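Local coordinates for glutamate racemase (Francisella tularensis subsp. tularensis, PDB 3OUT), which belongs to the Asp/Glu/hydantoin racemase family of enzymes, built around two parallel beta sheets, with D-glutamic acid bound between them, at residues Asp34-Gly39 with Arg235-Asp240; Gly39-Ile44 with Asp240-Phe245; Pro96-Ile101 with Lys213-Leu218; Ser106-Leu111 with Lys203-Ser208. All blocks are in the same frame, centred on the assembly; numbering follows the deposited sequence.

Interaction 1 (Asp34-Gly39 with Arg235-Asp240)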
loop_
_atom_site.group_PDB
_atom_site.type_symbol
_atom_site.label_atom_id
_atom_site.label_comp_id
_atom_site.label_asym_id
_atom_site.label_seq_id
_atom_site.Cartn_x
_atom_site.Cartn_y
_atom_site.Cartn_z
ATOM N N ASP B 34 -14.089 24.885 6.345
ATOM C CA ASP B 34 -13.046 24.239 5.547
ATOM C C ASP B 34 -13.322 22.732 5.521
ATOM O O ASP B 34 -13.800 22.144 6.503
ATOM C CB ASP B 34 -11.698 24.471 6.194
ATOM C CG ASP B 34 -11.261 25.935 6.175
ATOM O OD1 ASP B 34 -11.701 26.741 5.310
ATOM O OD2 ASP B 34 -10.428 26.263 7.041
ATOM N N ILE B 35 -13.044 22.092 4.385
ATOM C CA ILE B 35 -13.276 20.653 4.214
ATOM C C ILE B 35 -12.037 20.027 3.582
ATOM O O ILE B 35 -11.488 20.543 2.594
ATOM C CB ILE B 35 -14.520 20.355 3.299
ATOM C CG1 ILE B 35 -15.780 21.109 3.793
ATOM C CG2 ILE B 35 -14.750 18.827 3.194
ATOM C CD1 ILE B 35 -17.014 20.885 2.931
ATOM N N ILE B 36 -11.636 18.880 4.131
ATOM C CA ILE B 36 -10.632 18.022 3.538
ATOM C C ILE B 36 -11.371 16.748 3.115
ATOM O O ILE B 36 -11.921 16.056 3.961
ATOM C CB ILE B 36 -9.530 17.625 4.540
ATOM C CG1 ILE B 36 -8.703 18.837 4.950
ATOM C CG2 ILE B 36 -8.658 16.502 3.939
ATOM C CD1 ILE B 36 -7.620 18.528 6.057
ATOM N N TYR B 37 -11.419 16.490 1.817
ATOM C CA TYR B 37 -11.920 15.248 1.280
ATOM C C TYR B 37 -10.721 14.281 1.081
ATOM O O TYR B 37 -9.678 14.687 0.520
ATOM C CB TYR B 37 -12.588 15.486 -0.070
ATOM C CG TYR B 37 -12.900 14.200 -0.818
ATOM C CD1 TYR B 37 -14.081 13.505 -0.588
ATOM C CD2 TYR B 37 -12.026 13.691 -1.779
ATOM C CE1 TYR B 37 -14.358 12.304 -1.224
ATOM C CE2 TYR B 37 -12.300 12.482 -2.423
ATOM C CZ TYR B 37 -13.451 11.805 -2.173
ATOM O OH TYR B 37 -13.730 10.597 -2.818
ATOM N N PHE B 38 -10.890 13.039 1.517
ATOM C CA PHE B 38 -9.905 11.985 1.236
ATOM C C PHE B 38 -10.514 10.893 0.419
ATOM O O PHE B 38 -11.513 10.287 0.835
ATOM C CB PHE B 38 -9.309 11.370 2.503
ATOM C CG PHE B 38 -8.024 10.602 2.244
ATOM C CD1 PHE B 38 -6.806 11.204 2.481
ATOM C CD2 PHE B 38 -8.052 9.343 1.677
ATOM C CE1 PHE B 38 -5.621 10.552 2.164
ATOM C CE2 PHE B 38 -6.875 8.674 1.378
ATOM C CZ PHE B 38 -5.656 9.304 1.629
ATOM N N GLY B 39 -9.906 10.583 -0.709
ATOM C CA GLY B 39 -10.332 9.424 -1.482
ATOM C C GLY B 39 -9.138 8.549 -1.802
ATOM O O GLY B 39 -8.138 9.026 -2.373
ATOM N N ARG B 235 -10.022 21.028 0.110
ATOM C CA ARG B 235 -8.811 20.301 -0.352
ATOM C C ARG B 235 -9.242 18.886 -0.670
ATOM O O ARG B 235 -9.952 18.287 0.114
ATOM C CB ARG B 235 -7.714 20.270 0.709
ATOM C CG ARG B 235 -6.992 21.580 0.908
ATOM C CD ARG B 235 -5.855 21.479 1.907
ATOM N NE ARG B 235 -6.316 21.616 3.304
ATOM C CZ ARG B 235 -5.671 21.207 4.413
ATOM N NH1 ARG B 235 -4.503 20.583 4.351
ATOM N NH2 ARG B 235 -6.209 21.457 5.624
ATOM N N PHE B 236 -8.830 18.385 -1.824
ATOM C CA PHE B 236 -9.195 17.046 -2.272
ATOM C C PHE B 236 -7.894 16.284 -2.317
ATOM O O PHE B 236 -7.059 16.519 -3.206
ATOM C CB PHE B 236 -9.907 17.058 -3.620
ATOM C CG PHE B 236 -11.209 17.873 -3.581
ATOM C CD1 PHE B 236 -11.184 19.238 -3.770
ATOM C CD2 PHE B 236 -12.423 17.259 -3.290
ATOM C CE1 PHE B 236 -12.352 19.979 -3.666
ATOM C CE2 PHE B 236 -13.584 18.007 -3.222
ATOM C CZ PHE B 236 -13.553 19.324 -3.411
ATOM N N TYR B 237 -7.700 15.422 -1.328
ATOM C CA TYR B 237 -6.495 14.601 -1.240
ATOM C C TYR B 237 -6.808 13.197 -1.697
ATOM O O TYR B 237 -7.745 12.572 -1.201
ATOM C CB TYR B 237 -6.017 14.562 0.194
ATOM C CG TYR B 237 -5.308 15.807 0.683
ATOM C CD1 TYR B 237 -4.313 16.433 -0.080
ATOM C CD2 TYR B 237 -5.569 16.293 1.949
ATOM C CE1 TYR B 237 -3.611 17.554 0.432
ATOM C CE2 TYR B 237 -4.905 17.377 2.473
ATOM C CZ TYR B 237 -3.925 18.023 1.712
ATOM O OH TYR B 237 -3.213 19.095 2.260
ATOM N N VAL B 238 -6.058 12.705 -2.696
ATOM C CA VAL B 238 -6.337 11.419 -3.271
ATOM C C VAL B 238 -5.043 10.630 -3.481
ATOM O O VAL B 238 -3.971 11.222 -3.720
ATOM C CB VAL B 238 -7.141 11.562 -4.611
ATOM C CG1 VAL B 238 -8.513 12.177 -4.324
ATOM C CG2 VAL B 238 -6.388 12.445 -5.632
ATOM N N THR B 239 -5.154 9.297 -3.430
ATOM C CA THR B 239 -3.977 8.445 -3.618
ATOM C C THR B 239 -3.727 8.042 -5.079
ATOM O O THR B 239 -2.730 7.410 -5.366
ATOM C CB THR B 239 -4.076 7.170 -2.754
ATOM O OG1 THR B 239 -5.297 6.511 -3.055
ATOM C CG2 THR B 239 -4.044 7.539 -1.256
ATOM N N ASP B 240 -4.621 8.433 -5.979
ATOM C CA ASP B 240 -4.336 8.315 -7.432
ATOM C C ASP B 240 -5.157 9.332 -8.185
ATOM O O ASP B 240 -6.218 9.772 -7.705
ATOM C CB ASP B 240 -4.698 6.929 -7.931
ATOM C CG ASP B 240 -4.093 6.631 -9.290
ATOM O OD1 ASP B 240 -3.038 7.262 -9.578
ATOM O OD2 ASP B 240 -4.686 5.832 -10.063
HETATM O O HOH W 1 -9.215 22.332 3.709
#

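Interaction 2 (Gly39-Ile44 with Asp240-Phe245)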
loop_
_atom_site.group_PDB
_atom_site.type_symbol
_atom_site.label_atom_id
_atom_site.label_comp_id
_atom_site.label_asym_id
_atom_site.label_seq_id
_atom_site.Cartn_x
_atom_site.Cartn_y
_atom_site.Cartn_z
ATOM N N GLY B 39 -9.906 10.583 -0.709
ATOM C CA GLY B 39 -10.332 9.424 -1.482
ATOM C C GLY B 39 -9.138 8.549 -1.802
ATOM O O GLY B 39 -8.138 9.026 -2.373
ATOM N N ASP B 40 -9.239 7.270 -1.455
ATOM C CA ASP B 40 -8.200 6.267 -1.731
ATOM C C ASP B 40 -8.371 5.718 -3.144
ATOM O O ASP B 40 -8.558 4.511 -3.360
ATOM C CB ASP B 40 -8.266 5.150 -0.688
ATOM C CG ASP B 40 -7.115 4.195 -0.743
ATOM O OD1 ASP B 40 -6.078 4.476 -1.399
ATOM O OD2 ASP B 40 -7.261 3.112 -0.100
ATOM N N ILE B 41 -8.276 6.615 -4.109
ATOM C CA ILE B 41 -8.486 6.301 -5.544
ATOM C C ILE B 41 -7.556 5.177 -6.069
ATOM O O ILE B 41 -7.920 4.439 -6.982
ATOM C CB ILE B 41 -8.408 7.587 -6.424
ATOM C CG1 ILE B 41 -9.245 8.743 -5.852
ATOM C CG2 ILE B 41 -8.898 7.295 -7.850
ATOM C CD1 ILE B 41 -10.727 8.392 -5.491
ATOM N N ALA B 42 -6.362 5.043 -5.493
ATOM C CA ALA B 42 -5.420 3.997 -5.906
ATOM C C ALA B 42 -5.951 2.588 -5.681
ATOM O O ALA B 42 -5.566 1.675 -6.399
ATOM C CB ALA B 42 -4.080 4.169 -5.188
ATOM N N ARG B 43 -6.823 2.396 -4.683
ATOM C CA ARG B 43 -7.204 1.027 -4.259
ATOM C C ARG B 43 -8.697 0.744 -4.308
ATOM O O ARG B 43 -9.122 -0.361 -3.940
ATOM C CB ARG B 43 -6.603 0.748 -2.859
ATOM C CG ARG B 43 -5.146 1.038 -2.787
ATOM C CD ARG B 43 -4.499 0.646 -1.449
ATOM N NE ARG B 43 -5.000 1.431 -0.318
ATOM C CZ ARG B 43 -4.401 1.559 0.844
ATOM N NH1 ARG B 43 -3.265 0.904 1.116
ATOM N NH2 ARG B 43 -5.005 2.299 1.785
ATOM N N ILE B 44 -9.499 1.701 -4.776
ATOM C CA ILE B 44 -10.913 1.440 -5.065
ATOM C C ILE B 44 -11.063 0.368 -6.169
ATOM O O ILE B 44 -10.207 0.215 -7.057
ATOM C CB ILE B 44 -11.719 2.713 -5.413
ATOM C CG1 ILE B 44 -11.135 3.476 -6.626
ATOM C CG2 ILE B 44 -11.885 3.596 -4.160
ATOM C CD1 ILE B 44 -12.001 4.715 -7.047
ATOM N N ASP B 240 -4.621 8.433 -5.979
ATOM C CA ASP B 240 -4.336 8.315 -7.432
ATOM C C ASP B 240 -5.157 9.332 -8.185
ATOM O O ASP B 240 -6.218 9.772 -7.705
ATOM C CB ASP B 240 -4.698 6.929 -7.931
ATOM C CG ASP B 240 -4.093 6.631 -9.290
ATOM O OD1 ASP B 240 -3.038 7.262 -9.578
ATOM O OD2 ASP B 240 -4.686 5.832 -10.063
ATOM N N ILE B 241 -4.657 9.709 -9.369
ATOM C CA ILE B 241 -5.402 10.586 -10.267
ATOM C C ILE B 241 -5.333 9.937 -11.642
ATOM O O ILE B 241 -4.477 10.284 -12.470
ATOM C CB ILE B 241 -4.909 12.076 -10.241
ATOM C CG1 ILE B 241 -5.018 12.599 -8.806
ATOM C CG2 ILE B 241 -5.707 12.903 -11.250
ATOM C CD1 ILE B 241 -4.360 13.939 -8.586
ATOM N N PRO B 242 -6.237 8.986 -11.903
ATOM C CA PRO B 242 -6.372 8.451 -13.264
ATOM C C PRO B 242 -7.144 9.395 -14.187
ATOM O O PRO B 242 -7.818 10.330 -13.730
ATOM C CB PRO B 242 -7.145 7.156 -13.052
ATOM C CG PRO B 242 -8.006 7.474 -11.861
ATOM C CD PRO B 242 -7.214 8.381 -10.966
ATOM N N LEU B 243 -7.064 9.149 -15.482
ATOM C CA LEU B 243 -7.619 10.087 -16.443
ATOM C C LEU B 243 -9.099 10.374 -16.262
ATOM O O LEU B 243 -9.518 11.492 -16.477
ATOM C CB LEU B 243 -7.383 9.542 -17.847
ATOM C CG LEU B 243 -7.417 10.446 -19.030
ATOM C CD1 LEU B 243 -6.393 11.590 -18.913
ATOM C CD2 LEU B 243 -7.158 9.545 -20.261
ATOM N N LYS B 244 -9.886 9.373 -15.868
ATOM C CA LYS B 244 -11.329 9.585 -15.709
ATOM C C LYS B 244 -11.725 10.228 -14.388
ATOM O O LYS B 244 -12.906 10.529 -14.213
ATOM C CB LYS B 244 -12.134 8.301 -15.987
ATOM C CG LYS B 244 -12.363 8.098 -17.491
ATOM C CD LYS B 244 -13.588 7.207 -17.859
ATOM C CE LYS B 244 -13.192 5.721 -17.945
ATOM N NZ LYS B 244 -13.986 4.867 -18.878
ATOM N N PHE B 245 -10.784 10.481 -13.477
ATOM C CA PHE B 245 -11.161 10.916 -12.133
ATOM C C PHE B 245 -11.868 12.275 -12.068
ATOM O O PHE B 245 -12.895 12.442 -11.395
ATOM C CB PHE B 245 -9.966 10.860 -11.179
ATOM C CG PHE B 245 -10.295 11.363 -9.795
ATOM C CD1 PHE B 245 -11.200 10.682 -9.005
ATOM C CD2 PHE B 245 -9.769 12.541 -9.334
ATOM C CE1 PHE B 245 -11.542 11.118 -7.729
ATOM C CE2 PHE B 245 -10.094 12.994 -8.066
ATOM C CZ PHE B 245 -11.016 12.277 -7.260
#

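Interaction 3 (Pro96-Ile101 with Lys213-Leu218)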
loop_
_atom_site.group_PDB
_atom_site.type_symbol
_atom_site.label_atom_id
_atom_site.label_comp_id
_atom_site.label_asym_id
_atom_site.label_seq_id
_atom_site.Cartn_x
_atom_site.Cartn_y
_atom_site.Cartn_z
ATOM N N PRO B 96 -15.139 13.506 16.947
ATOM C CA PRO B 96 -16.356 12.793 16.632
ATOM C C PRO B 96 -16.399 12.281 15.200
ATOM O O PRO B 96 -15.921 12.952 14.297
ATOM C CB PRO B 96 -17.451 13.834 16.831
ATOM C CG PRO B 96 -16.820 15.118 16.655
ATOM C CD PRO B 96 -15.385 14.937 17.161
ATOM N N VAL B 97 -17.024 11.117 15.040
ATOM C CA VAL B 97 -17.193 10.456 13.760
ATOM C C VAL B 97 -18.674 10.219 13.513
ATOM O O VAL B 97 -19.356 9.543 14.317
ATOM C CB VAL B 97 -16.440 9.098 13.740
ATOM C CG1 VAL B 97 -16.646 8.399 12.415
ATOM C CG2 VAL B 97 -14.960 9.300 14.051
ATOM N N ILE B 98 -19.168 10.764 12.406
ATOM C CA ILE B 98 -20.521 10.573 11.935
ATOM C C ILE B 98 -20.421 9.610 10.762
ATOM O O ILE B 98 -19.471 9.685 10.006
ATOM C CB ILE B 98 -21.102 11.915 11.418
ATOM C CG1 ILE B 98 -21.231 12.978 12.534
ATOM C CG2 ILE B 98 -22.411 11.707 10.685
ATOM C CD1 ILE B 98 -22.141 12.579 13.617
ATOM N N ASP B 99 -21.380 8.720 10.581
ATOM C CA ASP B 99 -21.306 7.739 9.453
ATOM C C ASP B 99 -22.631 7.623 8.724
ATOM O O ASP B 99 -23.700 7.841 9.307
ATOM C CB ASP B 99 -20.834 6.366 9.905
ATOM C CG ASP B 99 -21.869 5.627 10.672
ATOM O OD1 ASP B 99 -22.041 5.912 11.886
ATOM O OD2 ASP B 99 -22.568 4.808 10.053
ATOM N N VAL B 100 -22.569 7.283 7.441
ATOM C CA VAL B 100 -23.770 7.261 6.597
ATOM C C VAL B 100 -24.741 6.136 6.930
ATOM O O VAL B 100 -25.928 6.281 6.658
ATOM C CB VAL B 100 -23.458 7.210 5.080
ATOM C CG1 VAL B 100 -22.985 8.562 4.589
ATOM C CG2 VAL B 100 -22.399 6.073 4.680
ATOM N N ILE B 101 -24.290 5.020 7.514
ATOM C CA ILE B 101 -25.213 3.962 7.885
ATOM C C ILE B 101 -26.077 4.423 9.056
ATOM O O ILE B 101 -27.291 4.211 9.036
ATOM C CB ILE B 101 -24.503 2.626 8.157
ATOM C CG1 ILE B 101 -23.849 2.117 6.866
ATOM C CG2 ILE B 101 -25.471 1.578 8.730
ATOM C CD1 ILE B 101 -23.194 0.759 6.991
ATOM N N LYS B 213 -26.416 16.652 7.815
ATOM C CA LYS B 213 -27.207 17.321 8.873
ATOM C C LYS B 213 -26.840 16.892 10.277
ATOM O O LYS B 213 -26.836 17.731 11.181
ATOM C CB LYS B 213 -28.686 17.121 8.620
ATOM C CG LYS B 213 -29.108 17.828 7.356
ATOM C CD LYS B 213 -30.580 17.984 7.228
ATOM C CE LYS B 213 -31.337 16.723 7.228
ATOM N NZ LYS B 213 -32.814 17.019 7.092
HETATM N N MSE B 214 -26.521 15.606 10.453
HETATM C CA MSE B 214 -26.055 15.106 11.742
HETATM C C MSE B 214 -24.757 15.810 12.139
HETATM O O MSE B 214 -24.565 16.159 13.300
HETATM C CB MSE B 214 -25.918 13.567 11.747
HETATM C CG MSE B 214 -27.252 12.872 11.716
HETATM SE SE MSE B 214 -26.962 10.963 11.566
HETATM C CE MSE B 214 -28.569 10.367 12.526
ATOM N N LEU B 215 -23.848 15.986 11.182
ATOM C CA LEU B 215 -22.617 16.693 11.455
ATOM C C LEU B 215 -22.906 18.174 11.782
ATOM O O LEU B 215 -22.398 18.670 12.751
ATOM C CB LEU B 215 -21.648 16.570 10.283
ATOM C CG LEU B 215 -20.325 17.334 10.468
ATOM C CD1 LEU B 215 -19.664 16.998 11.796
ATOM C CD2 LEU B 215 -19.385 17.022 9.335
ATOM N N TYR B 216 -23.763 18.838 11.007
ATOM C CA TYR B 216 -24.195 20.203 11.319
ATOM C C TYR B 216 -24.701 20.305 12.782
ATOM O O TYR B 216 -24.271 21.187 13.540
ATOM C CB TYR B 216 -25.296 20.713 10.374
ATOM C CG TYR B 216 -25.816 22.036 10.866
ATOM C CD1 TYR B 216 -25.183 23.224 10.538
ATOM C CD2 TYR B 216 -26.912 22.089 11.710
ATOM C CE1 TYR B 216 -25.622 24.443 11.048
ATOM C CE2 TYR B 216 -27.366 23.301 12.228
ATOM C CZ TYR B 216 -26.708 24.471 11.893
ATOM O OH TYR B 216 -27.160 25.672 12.408
ATOM N N SER B 217 -25.597 19.399 13.186
ATOM C CA SER B 217 -26.192 19.520 14.522
ATOM C C SER B 217 -25.134 19.401 15.591
ATOM O O SER B 217 -25.150 20.152 16.567
ATOM C CB SER B 217 -27.263 18.468 14.746
ATOM O OG SER B 217 -28.335 18.723 13.884
ATOM N N LEU B 218 -24.188 18.477 15.392
ATOM C CA LEU B 218 -23.116 18.307 16.333
ATOM C C LEU B 218 -22.265 19.559 16.435
ATOM O O LEU B 218 -21.960 20.004 17.532
ATOM C CB LEU B 218 -22.240 17.108 15.972
ATOM C CG LEU B 218 -21.168 16.675 16.980
ATOM C CD1 LEU B 218 -20.806 15.184 16.798
ATOM C CD2 LEU B 218 -19.930 17.550 16.900
#

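Interaction 4 (Ser106-Leu111 with Lys203-Ser208)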
loop_
_atom_site.group_PDB
_atom_site.type_symbol
_atom_site.label_atom_id
_atom_site.label_comp_id
_atom_site.label_asym_id
_atom_site.label_seq_id
_atom_site.Cartn_x
_atom_site.Cartn_y
_atom_site.Cartn_z
ATOM N N SER B 106 -31.498 6.036 10.727
ATOM C CA SER B 106 -32.342 7.072 11.332
ATOM C C SER B 106 -33.566 7.418 10.444
ATOM O O SER B 106 -34.557 7.954 10.927
ATOM C CB SER B 106 -31.524 8.329 11.667
ATOM O OG SER B 106 -31.308 9.149 10.529
ATOM N N LEU B 107 -33.486 7.135 9.163
ATOM C CA LEU B 107 -34.572 7.436 8.236
ATOM C C LEU B 107 -35.590 6.334 8.023
ATOM O O LEU B 107 -36.590 6.579 7.339
ATOM C CB LEU B 107 -33.955 7.874 6.885
ATOM C CG LEU B 107 -33.123 9.171 6.920
ATOM C CD1 LEU B 107 -32.367 9.358 5.601
ATOM C CD2 LEU B 107 -33.986 10.395 7.134
ATOM N N VAL B 108 -35.409 5.154 8.617
ATOM C CA VAL B 108 -36.266 3.990 8.382
ATOM C C VAL B 108 -36.732 3.295 9.665
ATOM O O VAL B 108 -37.430 2.275 9.584
ATOM C CB VAL B 108 -35.597 2.943 7.471
ATOM C CG1 VAL B 108 -35.203 3.560 6.124
ATOM C CG2 VAL B 108 -34.365 2.288 8.144
ATOM N N ASP B 109 -36.302 3.787 10.830
ATOM C CA ASP B 109 -36.449 2.959 12.038
ATOM C C ASP B 109 -37.869 3.008 12.628
ATOM O O ASP B 109 -38.113 2.333 13.644
ATOM C CB ASP B 109 -35.347 3.229 13.078
ATOM C CG ASP B 109 -35.307 4.660 13.547
ATOM O OD1 ASP B 109 -36.219 5.464 13.209
ATOM O OD2 ASP B 109 -34.342 5.000 14.271
ATOM N N ASN B 110 -38.787 3.729 11.970
ATOM C CA ASN B 110 -40.228 3.597 12.249
ATOM C C ASN B 110 -41.041 2.793 11.232
ATOM O O ASN B 110 -42.265 2.707 11.349
ATOM C CB ASN B 110 -40.853 4.967 12.480
ATOM C CG ASN B 110 -40.318 5.627 13.756
ATOM O OD1 ASN B 110 -40.300 5.005 14.830
ATOM N ND2 ASN B 110 -39.844 6.870 13.634
ATOM N N LEU B 111 -40.381 2.154 10.271
ATOM C CA LEU B 111 -41.064 1.330 9.308
ATOM C C LEU B 111 -41.156 -0.095 9.811
ATOM O O LEU B 111 -40.477 -0.445 10.758
ATOM C CB LEU B 111 -40.320 1.391 7.971
ATOM C CG LEU B 111 -40.237 2.814 7.423
ATOM C CD1 LEU B 111 -39.434 2.809 6.115
ATOM C CD2 LEU B 111 -41.620 3.458 7.201
ATOM N N LYS B 203 -40.528 4.208 -1.806
ATOM C CA LYS B 203 -39.762 5.341 -1.319
ATOM C C LYS B 203 -38.268 4.975 -1.325
ATOM O O LYS B 203 -37.903 3.963 -0.758
ATOM C CB LYS B 203 -40.211 5.717 0.092
ATOM C CG LYS B 203 -39.419 6.841 0.788
ATOM C CD LYS B 203 -40.142 7.375 2.071
ATOM C CE LYS B 203 -39.717 6.683 3.426
ATOM N NZ LYS B 203 -40.691 6.823 4.618
ATOM N N LEU B 204 -37.457 5.787 -1.993
ATOM C CA LEU B 204 -35.999 5.561 -2.004
ATOM C C LEU B 204 -35.312 6.458 -0.981
ATOM O O LEU B 204 -35.516 7.676 -0.963
ATOM C CB LEU B 204 -35.427 5.775 -3.413
ATOM C CG LEU B 204 -36.139 5.020 -4.541
ATOM C CD1 LEU B 204 -35.505 5.340 -5.936
ATOM C CD2 LEU B 204 -36.163 3.538 -4.325
ATOM N N ILE B 205 -34.460 5.865 -0.137
ATOM C CA ILE B 205 -33.811 6.572 0.936
ATOM C C ILE B 205 -32.338 6.810 0.581
ATOM O O ILE B 205 -31.573 5.861 0.393
ATOM C CB ILE B 205 -33.860 5.761 2.253
ATOM C CG1 ILE B 205 -35.291 5.402 2.658
ATOM C CG2 ILE B 205 -33.075 6.460 3.406
ATOM C CD1 ILE B 205 -36.148 6.561 2.915
ATOM N N ASP B 206 -31.951 8.084 0.524
ATOM C CA ASP B 206 -30.563 8.455 0.244
ATOM C C ASP B 206 -30.052 9.125 1.501
ATOM O O ASP B 206 -30.456 10.249 1.779
ATOM C CB ASP B 206 -30.510 9.427 -0.938
ATOM C CG ASP B 206 -29.126 10.014 -1.171
ATOM O OD1 ASP B 206 -28.190 9.681 -0.401
ATOM O OD2 ASP B 206 -28.960 10.745 -2.203
ATOM N N PRO B 207 -29.147 8.473 2.229
ATOM C CA PRO B 207 -28.763 8.979 3.543
ATOM C C PRO B 207 -27.699 10.073 3.550
ATOM O O PRO B 207 -27.346 10.543 4.618
ATOM C CB PRO B 207 -28.224 7.740 4.215
ATOM C CG PRO B 207 -27.596 6.994 3.146
ATOM C CD PRO B 207 -28.549 7.152 1.978
ATOM N N SER B 208 -27.145 10.470 2.403
ATOM C CA SER B 208 -26.044 11.467 2.432
ATOM C C SER B 208 -26.351 12.795 3.067
ATOM O O SER B 208 -25.546 13.306 3.848
ATOM C CB SER B 208 -25.453 11.706 1.041
ATOM O OG SER B 208 -26.449 12.044 0.121
#

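Interaction 1 (Asp34-Gly39 with Arg235-Asp240)
One face of the Arg235 guanidinium is covered by Ile36, whose CG1 sits 3.5 Å from its plane and displaced from the centre of the group, while Ile36 CD1 comes to 3.3 Å from NH2. A bend at chi3 (-84°) swings the arginine back along the isoleucine, and the two side chains run the same way. Over one face of the Phe38 ring lies the carbonyl Tyr237 O, and Val238 CG1 meets the edge of the Tyr37 ring, 4.2 Å from CE2. Ile36 CG2 packs on CD2 of Tyr237 at 3.7 Å. Arg235 NH1 donates to Tyr237 OH (2.9 Å), with the hydroxyl tilted 16° from the guanidinium plane; that hydroxyl also bonds Arg51 of the second subunit. Arg235 NE gives its proton to a water (3.0 Å), which in turn donates to Ile35 O (3.1 Å), a carbonyl that also accepts from Arg235 N. Four further backbone bonds, from Tyr37 N to Arg235 O through Thr239 N to Gly39 O, complete the parallel pairing. These are adjacent strands of a six-stranded parallel sheet, flanked by strand 10-14 beyond 35-39 and strand 259-262 beyond 234-238. Helix 20-29 covers the face bearing Tyr37 and Phe236, and helix 51-67 packs on Ile36 and Phe38.

Interaction 2 (Gly39-Ile44 with Asp240-Phe245)
Ile41 drives its side chain into the loop 240-245. Its CB lies 3.3 Å from Asp240 O. From there CG2 branches off to reach Pro242 CD at 3.7 Å, while CG1 turns to Phe245, 3.8 Å from CE1. With chi2 at -51°, the terminal CD1 stays on the phenylalanine and meets the same CE1 at 3.6 Å; the two side chains cross at about a right angle. Next door, Ala42 CB and Asp240 CB touch at 3.9 Å. The contact buries Asp240 N and O, for which the model offers no partner, whereas Asp240 OD1 is satisfied by Ser50 and Thr53 of the third subunit. On the far side of the first loop, Arg43 grips Asp40 side-on: NE meets OD2 at its syn lone pair (2.8 Å), and NH2 reaches the same oxygen from above the carboxylate plane. Tyr46, a residue of the ligand pocket, also bonds this oxygen, and Ile44 touches D-glutamic acid. Both loops follow C-terminal ends of parallel strands: 39-44 leads from strand 35-39 to helix 51-67. The other loop, 240-245, passes through a type I turn at Pro242-Phe245 into helix 245-253, with Val238 and Leu260 packing against Phe245.

Interaction 3 (Pro96-Ile101 with Lys213-Leu218)
The helical turn that carries Met214, Leu215 and Leu218 against Ile98 is tied by the bond from Ser217 N to Lys213 O, at 2.9 Å its shortest, and by a second from Leu218 N to Met214 O at 3.1 Å. No hydrogen bond passes between the two segments; the contact itself is wholly apolar. Ile98 does most of the work, each of its branches having its own neighbour. CG2, set opposite the backbone N by a chi1 of -64°, packs on Met214 CB at 4.1 Å. CG1 rests on the helix backbone itself, 4.1 Å from Leu215 CA, and CD1 continues to Leu218 CD1 at 4.3 Å. The same leucine methyl then bridges to the residue just ahead of the strand, where Pro96 CB lies 3.6 Å from Leu218 CD1. Helix 208-221 thus runs along strand 97-99, an edge strand of the six-stranded parallel sheet within this chain, in nearly the opposite direction (154°), with 8.9 Å between the axes of the two short segments. In chain order this helix follows strand 203-205 of the four-stranded sheet and precedes strand 234-238 of the six-stranded one, so it belongs to the connection between the two sheets. Beyond CB, the selenomethionine Met214 runs out extended, away from Ile98, to Ala103 and Ser106 of helix 100-106. That helix starts directly after the strand, with Asp99 as its N-cap: the aspartate side chain caps a backbone N, and OD1 also bonds Thr102 OG1. Leu215 and Pro96 both reach Ala72 on the next strand, 72-75.

Interaction 4 (Ser106-Leu111 with Lys203-Ser208)
Lys203, exposed at the start of the second segment, reaches across to Leu111: its aliphatic chain is extended through chi2 and then bends, bringing NZ to 4.3 Å from Leu111 CD2, a loose contact at the margin. Two residues on, Ile205 is the main meeting point and uses both branches. A chi1 of -56° leaves CG1 beside the backbone N and turns CG2 to Leu107, with Leu107 CD1 at 3.7 Å and Leu107 CB at 3.9 Å. Its CG1 meets Val108 CG1, also at 3.9 Å, so that the buried isoleucine is met by two successive residues of the loop. Strand 203-205 is one of the two edge strands of the four-stranded parallel sheet, bonded through its backbone to strand 181-184. The loop 106-111 leads from helix 100-106 to strand 113-118 of that sheet; it folds through a type I turn from Val108 to Leu111, closed by Leu111 N to Val108 O at 3.0 Å. Val108 and Leu111 also pack on strand 181-184, against Ile183 and Ala181. Past the strand, Asp206 turns its side chain away from the loop and caps helix 208-221. Its OD1 accepts from Ser208 N at 3.1 Å, nearly straight (170°), and from Ser208 OG at 3.0 Å, both donors lying well above the same face of the carboxylate. Pro207, between them, offers its CA to Leu107 CD1 at 4.2 Å. Ser208 itself packs on Thr21, Ile22 and Asn25 of helix 20-29, while Leu107 touches Gln210 in the first turn of the new helix.

In the fold
Interactions 1 and 2 are continuous, sharing Gly39 and Asp240; Thr239 OG1 joins them, 2.7 Å from Asp40 OD1 and 3.0 Å from Ala42 N, probably by hydrogen bonds. Interactions 3 and 4 touch as well, Val100 O lying 3.7 Å from Pro207 CB, and helix 208-221 follows directly on the strand of interaction 4. The centres of interactions 2 and 4 are about 30 Å apart, on opposite sides of the chain's centre. Yet both come near D-glutamic acid: segment 39-44 reaches it directly through Ile44, while the side chains of Ile41 and Pro207 each stay about 8 Å away, against about 7 Å for Tyr37 and 14 Å for Ile98.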